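Local coordinates for protein 3-methylornithine synthase (Methanosarcina barkeri, PDB 3T7V) that catalyses the radical-based isomerization of L-lysine to (3R)-3-methyl-D-ornithine in pyrrolysine biosynthesis, using a [4Fe-4S] cluster and S-adenosylmethionine, at residues E171-E176 against Q185-R190; F196-G201 against T228-M233; N312-R315 against E319-R322. All blocks are in the same frame, centred on the assembly; numbering follows the deposited sequence.

Overall arrangement
Followed from the N terminus, the three contacts come one after another, and none encloses or crosses another. Contact 1 closes a short loop of eight residues, bringing the start of helix 187-200 back to the segment after strand 163-167, beside S-adenosylmethionine. Contact 2 uses the other end of that helix and closes a longer loop through strand 203-210 and helix 216-228, just before strand 233-238; it meets contact 1 where Tyr-173 packs on Asn-229. Contact 3 folds the loop between strand 296-300 and helix 324-334 upon itself. Its centre lies about 30 Å from that of contact 1 and about 32 Å from that of contact 2, across the chain's centre from the latter.

Contact 1 (E171-E176 against Q185-R190); sequences ETYDTE and QSFDGR. With SAM (S-adenosylmethionine), chain C.
Phe-187 reaches from the first turn of helix 187-200 to Tyr-173 and Thr-175, and its ring makes the tightly packed part of this contact. With CG anti to the backbone N (chi1 -176°), the ring is carried out to the loop 171-174. Its edge turns to the face of Tyr-173 in an offset T-shaped pair, centroids 5.7 Å apart and planes at 83°; the closest atoms are Phe-187 CZ and Tyr-173 CD2 at 3.6 Å. Over one face of the Phe-187 ring sits the methyl CG2 of Thr-175, a CH-pi contact 4.2 Å from the centroid and close to the ring normal. The backbone O of Thr-172 comes to 3.5 Å from Phe-187 CE1.

Toward solvent the packing thins out. The exposed Thr-175 offers the ring only its methyl, CG2 lying 4.1 Å from Phe-187 CE1, and Asp-174 points away, accepting a weak N-cap bond from Glu-176 N at the start of helix 175-181.

On the inner side the segments are joined through S-adenosylmethionine. Both carboxylate oxygens of Glu-171 accept from the ribose, OE1 from O2' at 2.7 Å and OE2 from O3' at 2.5 Å, a two-point grip consistent with holding the diol in one orientation. Arg-190 NH2 gives a nearly straight bond (164°) to the cofactor's OXT, 2.9 Å away and near the guanidinium plane. Glu-171 OE2 also pairs with Arg-182, which itself bonds the cofactor, while Arg-190 NE is steadied by the carbonyl of Tyr-169.

Around the aromatic pair, Tyr-178 of helix 175-181 adds a second edge-to-face ring to Phe-187. Tyr-173 OH bonds Asp-206 on strand 203-210, and the backbone of Glu-171 pairs with Gly-207 and Leu-209 of that same barrel strand.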
loop_
_atom_site.group_PDB
_atom_site.type_symbol
_atom_site.label_atom_id
_atom_site.label_comp_id
_atom_site.label_asym_id
_atom_site.label_seq_id
_atom_site.Cartn_x
_atom_site.Cartn_y
_atom_site.Cartn_z
ATOM N N GLU A 171 -7.832 6.326 -2.822
ATOM C CA GLU A 171 -8.192 6.872 -1.452
ATOM C C GLU A 171 -9.668 6.650 -1.114
ATOM O O GLU A 171 -10.019 6.128 -0.050
ATOM C CB GLU A 171 -7.891 8.345 -1.194
ATOM C CG GLU A 171 -6.580 8.875 -1.687
ATOM C CD GLU A 171 -5.423 8.049 -1.264
ATOM O OE1 GLU A 171 -5.435 7.208 -0.296
ATOM O OE2 GLU A 171 -4.402 8.191 -1.941
ATOM N N THR A 172 -10.519 7.025 -2.049
ATOM C CA THR A 172 -11.970 6.800 -1.894
ATOM C C THR A 172 -12.585 6.828 -3.293
ATOM O O THR A 172 -12.188 7.645 -4.138
ATOM C CB THR A 172 -12.589 7.898 -1.004
ATOM O OG1 THR A 172 -13.980 7.696 -0.916
ATOM C CG2 THR A 172 -12.331 9.308 -1.532
ATOM N N TYR A 173 -13.649 6.077 -3.483
ATOM C CA TYR A 173 -14.502 6.240 -4.657
ATOM C C TYR A 173 -15.785 7.047 -4.406
ATOM O O TYR A 173 -16.644 7.160 -5.309
ATOM C CB TYR A 173 -14.913 4.859 -5.243
ATOM C CG TYR A 173 -13.747 4.223 -5.956
ATOM C CD1 TYR A 173 -12.710 3.593 -5.250
ATOM C CD2 TYR A 173 -13.679 4.281 -7.325
ATOM C CE1 TYR A 173 -11.568 3.070 -5.938
ATOM C CE2 TYR A 173 -12.579 3.735 -8.023
ATOM C CZ TYR A 173 -11.559 3.146 -7.322
ATOM O OH TYR A 173 -10.476 2.661 -8.015
ATOM N N ASP A 174 -15.886 7.625 -3.208
ATOM C CA ASP A 174 -16.987 8.533 -2.906
ATOM C C ASP A 174 -16.560 9.902 -3.413
ATOM O O ASP A 174 -15.601 10.495 -2.910
ATOM C CB ASP A 174 -17.099 8.523 -1.365
ATOM C CG ASP A 174 -18.084 9.492 -0.823
ATOM O OD1 ASP A 174 -18.578 10.368 -1.550
ATOM O OD2 ASP A 174 -18.385 9.286 0.439
ATOM N N THR A 175 -17.214 10.394 -4.471
ATOM C CA THR A 175 -16.755 11.602 -5.133
ATOM C C THR A 175 -16.768 12.850 -4.254
ATOM O O THR A 175 -15.769 13.678 -4.311
ATOM C CB THR A 175 -17.473 11.767 -6.484
ATOM O OG1 THR A 175 -18.877 11.573 -6.285
ATOM C CG2 THR A 175 -16.996 10.646 -7.357
ATOM N N GLU A 176 -17.752 12.860 -3.338
ATOM C CA GLU A 176 -17.910 13.976 -2.388
ATOM C C GLU A 176 -16.688 14.021 -1.454
ATOM O O GLU A 176 -16.196 15.077 -1.039
ATOM C CB GLU A 176 -19.186 13.776 -1.532
ATOM C CG GLU A 176 -20.460 13.378 -2.264
ATOM C CD GLU A 176 -21.118 14.553 -2.954
ATOM O OE1 GLU A 176 -22.298 14.850 -2.640
ATOM O OE2 GLU A 176 -20.449 15.173 -3.811
ATOM N N GLN A 185 -7.099 17.191 -7.947
ATOM C CA GLN A 185 -6.722 16.093 -8.803
ATOM C C GLN A 185 -7.965 15.474 -9.445
ATOM O O GLN A 185 -9.004 15.406 -8.782
ATOM C CB GLN A 185 -5.999 15.010 -7.951
ATOM C CG GLN A 185 -4.664 15.593 -7.533
ATOM C CD GLN A 185 -4.138 14.816 -6.362
ATOM O OE1 GLN A 185 -4.036 13.590 -6.431
ATOM N NE2 GLN A 185 -3.882 15.528 -5.243
ATOM N N SER A 186 -7.843 15.076 -10.723
ATOM C CA SER A 186 -8.935 14.394 -11.413
ATOM C C SER A 186 -9.233 13.056 -10.684
ATOM O O SER A 186 -8.317 12.289 -10.354
ATOM C CB SER A 186 -8.313 14.069 -12.861
ATOM O OG SER A 186 -9.261 13.364 -13.534
ATOM N N PHE A 187 -10.512 12.719 -10.611
ATOM C CA PHE A 187 -10.885 11.422 -10.124
ATOM C C PHE A 187 -10.590 10.392 -11.242
ATOM O O PHE A 187 -9.908 9.350 -11.000
ATOM C CB PHE A 187 -12.366 11.451 -9.804
ATOM C CG PHE A 187 -12.847 10.151 -9.176
ATOM C CD1 PHE A 187 -12.889 10.050 -7.788
ATOM C CD2 PHE A 187 -13.236 9.079 -9.979
ATOM C CE1 PHE A 187 -13.308 8.849 -7.172
ATOM C CE2 PHE A 187 -13.711 7.900 -9.384
ATOM C CZ PHE A 187 -13.736 7.781 -7.984
ATOM N N ASP A 188 -11.037 10.648 -12.461
ATOM C CA ASP A 188 -10.879 9.652 -13.519
ATOM C C ASP A 188 -9.427 9.570 -13.974
ATOM O O ASP A 188 -9.014 8.543 -14.541
ATOM C CB ASP A 188 -11.808 9.984 -14.689
ATOM C CG ASP A 188 -13.266 9.686 -14.384
ATOM O OD1 ASP A 188 -13.559 8.912 -13.433
ATOM O OD2 ASP A 188 -14.137 10.221 -15.123
ATOM N N GLY A 189 -8.637 10.616 -13.742
ATOM C CA GLY A 189 -7.217 10.594 -14.184
ATOM C C GLY A 189 -6.519 9.374 -13.577
ATOM O O GLY A 189 -5.689 8.737 -14.216
ATOM N N ARG A 190 -6.753 9.144 -12.258
ATOM C CA ARG A 190 -6.032 8.040 -11.589
ATOM C C ARG A 190 -6.577 6.711 -12.085
ATOM O O ARG A 190 -5.808 5.749 -12.246
ATOM C CB ARG A 190 -6.075 8.084 -10.031
ATOM C CG ARG A 190 -5.370 9.322 -9.491
ATOM C CD ARG A 190 -5.486 9.528 -8.009
ATOM N NE ARG A 190 -4.570 8.691 -7.232
ATOM C CZ ARG A 190 -3.288 9.005 -6.971
ATOM N NH1 ARG A 190 -2.682 10.079 -7.578
ATOM N NH2 ARG A 190 -2.554 8.262 -6.102
HETATM N N SAM C . 2.688 10.872 -4.287
HETATM C CA SAM C . 2.225 9.680 -4.824
HETATM C C SAM C . 0.775 9.453 -4.671
HETATM O O SAM C . 0.083 10.259 -4.014
HETATM O OXT SAM C . 0.267 8.482 -5.334
HETATM C CB SAM C . 2.549 8.598 -4.063
HETATM C CG SAM C . 2.494 8.619 -2.590
HETATM S SD SAM C . 1.474 7.246 -1.903
HETATM C CE SAM C . 2.701 6.324 -1.018
HETATM C "C5'" SAM C . 0.643 8.076 -0.565
HETATM C "C4'" SAM C . -0.508 7.482 -0.229
HETATM O "O4'" SAM C . 0.081 7.305 1.209
HETATM C "C3'" SAM C . -1.630 8.180 -0.360
HETATM O "O3'" SAM C . -2.074 7.384 -1.468
HETATM C "C2'" SAM C . -2.235 7.563 0.909
HETATM O "O2'" SAM C . -3.074 6.389 0.654
HETATM C "C1'" SAM C . -1.144 7.244 1.947
HETATM N N9 SAM C . -1.045 8.372 2.945
HETATM C C8 SAM C . -0.585 9.650 2.790
HETATM N N7 SAM C . -0.736 10.308 3.930
HETATM C C5 SAM C . -1.290 9.440 4.842
HETATM C C6 SAM C . -1.735 9.603 6.163
HETATM N N6 SAM C . -1.640 10.761 6.819
HETATM N N1 SAM C . -2.210 8.530 6.813
HETATM C C2 SAM C . -2.345 7.321 6.192
HETATM N N3 SAM C . -2.034 7.157 4.883
HETATM C C4 SAM C . -1.483 8.229 4.229
#

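Contact 2 (F196-G201 against T228-M233); sequences FAKQQG and TNDPDM
The ammonium NZ of Lys-198 faces three oxygens of 228-233 and gives its one hydrogen bond across the contact to the backbone O of Asp-230, at 2.9 Å. This is a salt-bridge network on the surface of the TIM-barrel-type fold, between the last turns of helix 187-200 and the loop leading into strand 233-238. The C=O...NZ angle at Asp-230 is 158°, and NZ lies 16° from the carbonyl plane, so the donor approaches the oxygen nearly end-on. The two carboxylates add long salt bridges: Asp-232 OD2 lies 3.6 Å from Lys-198 NZ and Asp-230 OD2 3.9 Å from the same nitrogen. Bends at chi2 (-99°) and chi3 of the lysine steer its chain to this point.

Both aspartates have stronger partners elsewhere. Asp-230 OD1 forms a salt bridge with Arg-272, and Asp-232 OD2 accepts from the backbone N of Val-204 on strand 203-210, which ties the loop to the barrel sheet. Just beyond the lysine the helix ends in a Schellman motif at Gly-201, while Lys-198 CE, carried in behind its ammonium, comes within 3.4 Å of Asp-230 O.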
loop_
_atom_site.group_PDB
_atom_site.type_symbol
_atom_site.label_atom_id
_atom_site.label_comp_id
_atom_site.label_asym_id
_atom_site.label_seq_id
_atom_site.Cartn_x
_atom_site.Cartn_y
_atom_site.Cartn_z
ATOM N N PHE A 196 -4.329 2.249 -18.178
ATOM C CA PHE A 196 -3.271 2.332 -19.192
ATOM C C PHE A 196 -2.101 1.423 -18.763
ATOM O O PHE A 196 -1.511 0.710 -19.566
ATOM C CB PHE A 196 -2.796 3.786 -19.378
ATOM C CG PHE A 196 -1.697 3.904 -20.418
ATOM C CD1 PHE A 196 -2.042 3.955 -21.764
ATOM C CD2 PHE A 196 -0.376 3.886 -20.044
ATOM C CE1 PHE A 196 -1.020 4.041 -22.746
ATOM C CE2 PHE A 196 0.665 3.964 -20.984
ATOM C CZ PHE A 196 0.321 4.020 -22.335
ATOM N N ALA A 197 -1.747 1.501 -17.465
ATOM C CA ALA A 197 -0.631 0.700 -16.982
ATOM C C ALA A 197 -0.949 -0.795 -17.149
ATOM O O ALA A 197 -0.041 -1.553 -17.627
ATOM C CB ALA A 197 -0.377 1.019 -15.481
ATOM N N LYS A 198 -2.185 -1.238 -16.831
ATOM C CA LYS A 198 -2.524 -2.694 -16.991
ATOM C C LYS A 198 -2.344 -3.047 -18.504
ATOM O O LYS A 198 -1.839 -4.129 -18.843
ATOM C CB LYS A 198 -3.938 -2.952 -16.552
ATOM C CG LYS A 198 -4.033 -3.056 -15.060
ATOM C CD LYS A 198 -4.058 -4.547 -14.651
ATOM C CE LYS A 198 -5.460 -4.982 -14.256
ATOM N NZ LYS A 198 -5.462 -6.414 -13.862
ATOM N N GLN A 199 -2.711 -2.131 -19.418
ATOM C CA GLN A 199 -2.549 -2.457 -20.853
ATOM C C GLN A 199 -1.098 -2.635 -21.249
ATOM O O GLN A 199 -0.764 -3.357 -22.228
ATOM C CB GLN A 199 -3.174 -1.323 -21.681
ATOM C CG GLN A 199 -4.673 -1.370 -21.570
ATOM C CD GLN A 199 -5.374 -0.134 -22.084
ATOM O OE1 GLN A 199 -6.613 -0.080 -22.091
ATOM N NE2 GLN A 199 -4.614 0.819 -22.597
ATOM N N GLN A 200 -0.176 -1.910 -20.593
ATOM C CA GLN A 200 1.253 -2.057 -20.860
ATOM C C GLN A 200 1.918 -3.228 -20.159
ATOM O O GLN A 200 3.094 -3.512 -20.344
ATOM C CB GLN A 200 1.953 -0.779 -20.422
ATOM C CG GLN A 200 1.676 0.428 -21.302
ATOM C CD GLN A 200 2.144 0.232 -22.757
ATOM O OE1 GLN A 200 3.190 -0.357 -23.038
ATOM N NE2 GLN A 200 1.421 0.859 -23.674
ATOM N N GLY A 201 1.108 -3.909 -19.365
ATOM C CA GLY A 201 1.578 -5.106 -18.676
ATOM C C GLY A 201 1.812 -5.008 -17.171
ATOM O O GLY A 201 2.158 -6.015 -16.526
ATOM N N THR A 228 -14.139 -2.921 -9.450
ATOM C CA THR A 228 -14.530 -2.740 -10.835
ATOM C C THR A 228 -13.362 -2.868 -11.800
ATOM O O THR A 228 -13.522 -3.463 -12.843
ATOM C CB THR A 228 -15.103 -1.360 -11.005
ATOM O OG1 THR A 228 -16.356 -1.376 -10.343
ATOM C CG2 THR A 228 -15.303 -1.058 -12.491
ATOM N N ASN A 229 -12.186 -2.392 -11.397
ATOM C CA ASN A 229 -10.978 -2.359 -12.224
ATOM C C ASN A 229 -10.000 -3.589 -12.107
ATOM O O ASN A 229 -8.926 -3.622 -12.727
ATOM C CB ASN A 229 -10.263 -1.038 -11.906
ATOM C CG ASN A 229 -11.251 0.143 -11.760
ATOM O OD1 ASN A 229 -11.507 0.647 -10.647
ATOM N ND2 ASN A 229 -11.834 0.564 -12.897
ATOM N N ASP A 230 -10.372 -4.608 -11.344
ATOM C CA ASP A 230 -9.582 -5.856 -11.277
ATOM C C ASP A 230 -8.102 -5.633 -10.839
ATOM O O ASP A 230 -7.131 -6.009 -11.514
ATOM C CB ASP A 230 -9.645 -6.618 -12.630
ATOM C CG ASP A 230 -9.267 -8.080 -12.509
ATOM O OD1 ASP A 230 -9.570 -8.688 -11.458
ATOM O OD2 ASP A 230 -8.685 -8.633 -13.488
ATOM N N PRO A 231 -7.904 -4.957 -9.723
ATOM C CA PRO A 231 -6.521 -4.703 -9.279
ATOM C C PRO A 231 -5.854 -5.993 -8.807
ATOM O O PRO A 231 -6.489 -6.942 -8.342
ATOM C CB PRO A 231 -6.710 -3.748 -8.113
ATOM C CG PRO A 231 -8.047 -4.125 -7.581
ATOM C CD PRO A 231 -8.892 -4.488 -8.761
ATOM N N ASP A 232 -4.525 -6.009 -8.897
ATOM C CA ASP A 232 -3.708 -7.150 -8.434
ATOM C C ASP A 232 -3.429 -7.148 -6.934
ATOM O O ASP A 232 -3.204 -8.192 -6.331
ATOM C CB ASP A 232 -2.407 -7.176 -9.233
ATOM C CG ASP A 232 -2.692 -7.206 -10.714
ATOM O OD1 ASP A 232 -2.964 -8.328 -11.187
ATOM O OD2 ASP A 232 -2.795 -6.126 -11.411
ATOM N N MET A 233 -3.506 -5.962 -6.326
ATOM C CA MET A 233 -3.226 -5.740 -4.924
ATOM C C MET A 233 -4.199 -4.650 -4.490
ATOM O O MET A 233 -4.472 -3.696 -5.233
ATOM C CB MET A 233 -1.751 -5.289 -4.732
ATOM C CG MET A 233 -1.373 -5.096 -3.285
ATOM S SD MET A 233 0.418 -4.899 -3.235
ATOM C CE MET A 233 0.641 -4.606 -1.529
#

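Contact 3 (N312-R315 against E319-R322); sequences NYDR and ERDR
A type I beta turn, Asn-312 to Arg-315, is joined by a side-on salt bridge to 319-322, both lying in the loop between strand 296-300 and helix 324-334, beside the methylornithine and S-adenosylmethionine pockets of the barrel. The turn is closed by a backbone bond from Arg-315 N to Asn-312 O. From it Asp-314 directs its carboxylate at Arg-322, which answers with two nitrogens, one to each oxygen: NE to OD2 at 2.8 Å and NH2 to OD1 at 2.9 Å. Both bonds are almost straight and meet the syn sides of the oxygens, each donor somewhat out of the carboxylate plane. The oxygens lie in the guanidinium plane, but the carboxylate itself is turned 26° from it, so the two groups are not quite coplanar. Asp-314 reaches this position with CG between its backbone N and carbonyl carbon (chi1 52°), its CB resting over one face of the Tyr-313 ring.

Arg-320 crosses Asp-314 at about a right angle and touches OD2 with its CD at 3.3 Å; its polar end goes mainly to the carbonyl of Leu-307. Arg-322 is further held by Asp-279, through NH2, and by the carbonyl of Ser-299, through NH1. Asp-279 and Ser-299 line the methylornithine pocket, which places the salt bridge in the second shell of that site, consistent with positioning its residues.

Water completes the junction. Water 3 donates to Asp-314 OD1 and accepts from Arg-320 NH1. Water 1 donates to Asp-314 OD2 at 2.7 Å, accepts from Asp-321 N and meets Tyr-313 OH, also at 2.7 Å.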
loop_
_atom_site.group_PDB
_atom_site.type_symbol
_atom_site.label_atom_id
_atom_site.label_comp_id
_atom_site.label_asym_id
_atom_site.label_seq_id
_atom_site.Cartn_x
_atom_site.Cartn_y
_atom_site.Cartn_z
ATOM N N ASN A 312 4.303 7.523 8.865
ATOM C CA ASN A 312 5.350 7.752 9.898
ATOM C C ASN A 312 4.774 7.687 11.330
ATOM O O ASN A 312 4.962 8.612 12.097
ATOM C CB ASN A 312 6.166 9.061 9.649
ATOM C CG ASN A 312 6.914 9.020 8.351
ATOM O OD1 ASN A 312 6.636 9.837 7.437
ATOM N ND2 ASN A 312 7.783 8.080 8.226
ATOM N N TYR A 313 4.132 6.565 11.663
ATOM C CA TYR A 313 3.581 6.421 13.039
ATOM C C TYR A 313 4.680 6.558 14.095
ATOM O O TYR A 313 4.380 6.979 15.235
ATOM C CB TYR A 313 2.865 5.072 13.228
ATOM C CG TYR A 313 3.826 3.991 13.675
ATOM C CD1 TYR A 313 3.908 3.650 15.047
ATOM C CD2 TYR A 313 4.691 3.331 12.778
ATOM C CE1 TYR A 313 4.834 2.705 15.491
ATOM C CE2 TYR A 313 5.612 2.383 13.210
ATOM C CZ TYR A 313 5.703 2.113 14.573
ATOM O OH TYR A 313 6.633 1.197 15.005
ATOM N N ASP A 314 5.935 6.227 13.725
ATOM C CA ASP A 314 7.096 6.186 14.573
ATOM C C ASP A 314 7.978 7.434 14.496
ATOM O O ASP A 314 9.130 7.385 14.913
ATOM C CB ASP A 314 7.900 4.907 14.256
ATOM C CG ASP A 314 8.213 4.721 12.740
ATOM O OD1 ASP A 314 7.707 5.517 11.877
ATOM O OD2 ASP A 314 8.867 3.717 12.429
ATOM N N ARG A 315 7.424 8.549 14.014
ATOM C CA ARG A 315 8.151 9.828 13.829
ATOM C C ARG A 315 8.738 10.297 15.131
ATOM O O ARG A 315 9.841 10.841 15.121
ATOM C CB ARG A 315 7.189 10.907 13.261
ATOM C CG ARG A 315 7.787 12.269 12.827
ATOM C CD ARG A 315 6.679 13.193 12.286
ATOM N NE ARG A 315 6.436 12.959 10.850
ATOM C CZ ARG A 315 7.366 13.104 9.901
ATOM N NH1 ARG A 315 8.613 13.508 10.180
ATOM N NH2 ARG A 315 7.058 12.856 8.639
ATOM N N GLU A 319 14.012 5.273 18.368
ATOM C CA GLU A 319 14.529 4.145 17.565
ATOM C C GLU A 319 13.358 3.531 16.776
ATOM O O GLU A 319 12.328 3.215 17.372
ATOM C CB GLU A 319 15.120 3.044 18.442
ATOM C CG GLU A 319 16.197 3.517 19.413
ATOM C CD GLU A 319 17.501 3.920 18.725
ATOM O OE1 GLU A 319 17.775 3.396 17.625
ATOM O OE2 GLU A 319 18.258 4.754 19.283
ATOM N N ARG A 320 13.498 3.376 15.449
ATOM C CA ARG A 320 12.449 2.782 14.660
ATOM C C ARG A 320 12.837 1.293 14.487
ATOM O O ARG A 320 14.023 0.972 14.564
ATOM C CB ARG A 320 12.402 3.476 13.293
ATOM C CG ARG A 320 12.002 4.930 13.379
ATOM C CD ARG A 320 11.722 5.385 11.930
ATOM N NE ARG A 320 12.932 5.330 11.107
ATOM C CZ ARG A 320 12.997 5.664 9.817
ATOM N NH1 ARG A 320 11.920 6.096 9.212
ATOM N NH2 ARG A 320 14.158 5.586 9.148
ATOM N N ASP A 321 11.853 0.412 14.258
ATOM C CA ASP A 321 12.028 -1.040 14.138
ATOM C C ASP A 321 11.213 -1.340 12.848
ATOM O O ASP A 321 10.025 -1.631 12.841
ATOM C CB ASP A 321 11.343 -1.683 15.347
ATOM C CG ASP A 321 11.500 -3.187 15.413
ATOM O OD1 ASP A 321 12.323 -3.714 14.653
ATOM O OD2 ASP A 321 10.798 -3.827 16.254
ATOM N N ARG A 322 11.913 -1.245 11.725
ATOM C CA ARG A 322 11.343 -1.283 10.373
ATOM C C ARG A 322 12.169 -2.235 9.491
ATOM O O ARG A 322 11.906 -2.251 8.284
ATOM C CB ARG A 322 11.415 0.128 9.726
ATOM C CG ARG A 322 10.583 1.214 10.388
ATOM C CD ARG A 322 9.278 1.174 9.682
ATOM N NE ARG A 322 8.506 2.408 9.924
ATOM C CZ ARG A 322 7.686 2.992 9.041
ATOM N NH1 ARG A 322 7.477 2.436 7.844
ATOM N NH2 ARG A 322 7.059 4.112 9.376
HETATM O O HOH W 1 9.205 1.645 14.147
HETATM O O HOH W 2 7.894 -1.587 14.456
HETATM O O HOH W 3 9.327 7.023 10.210
#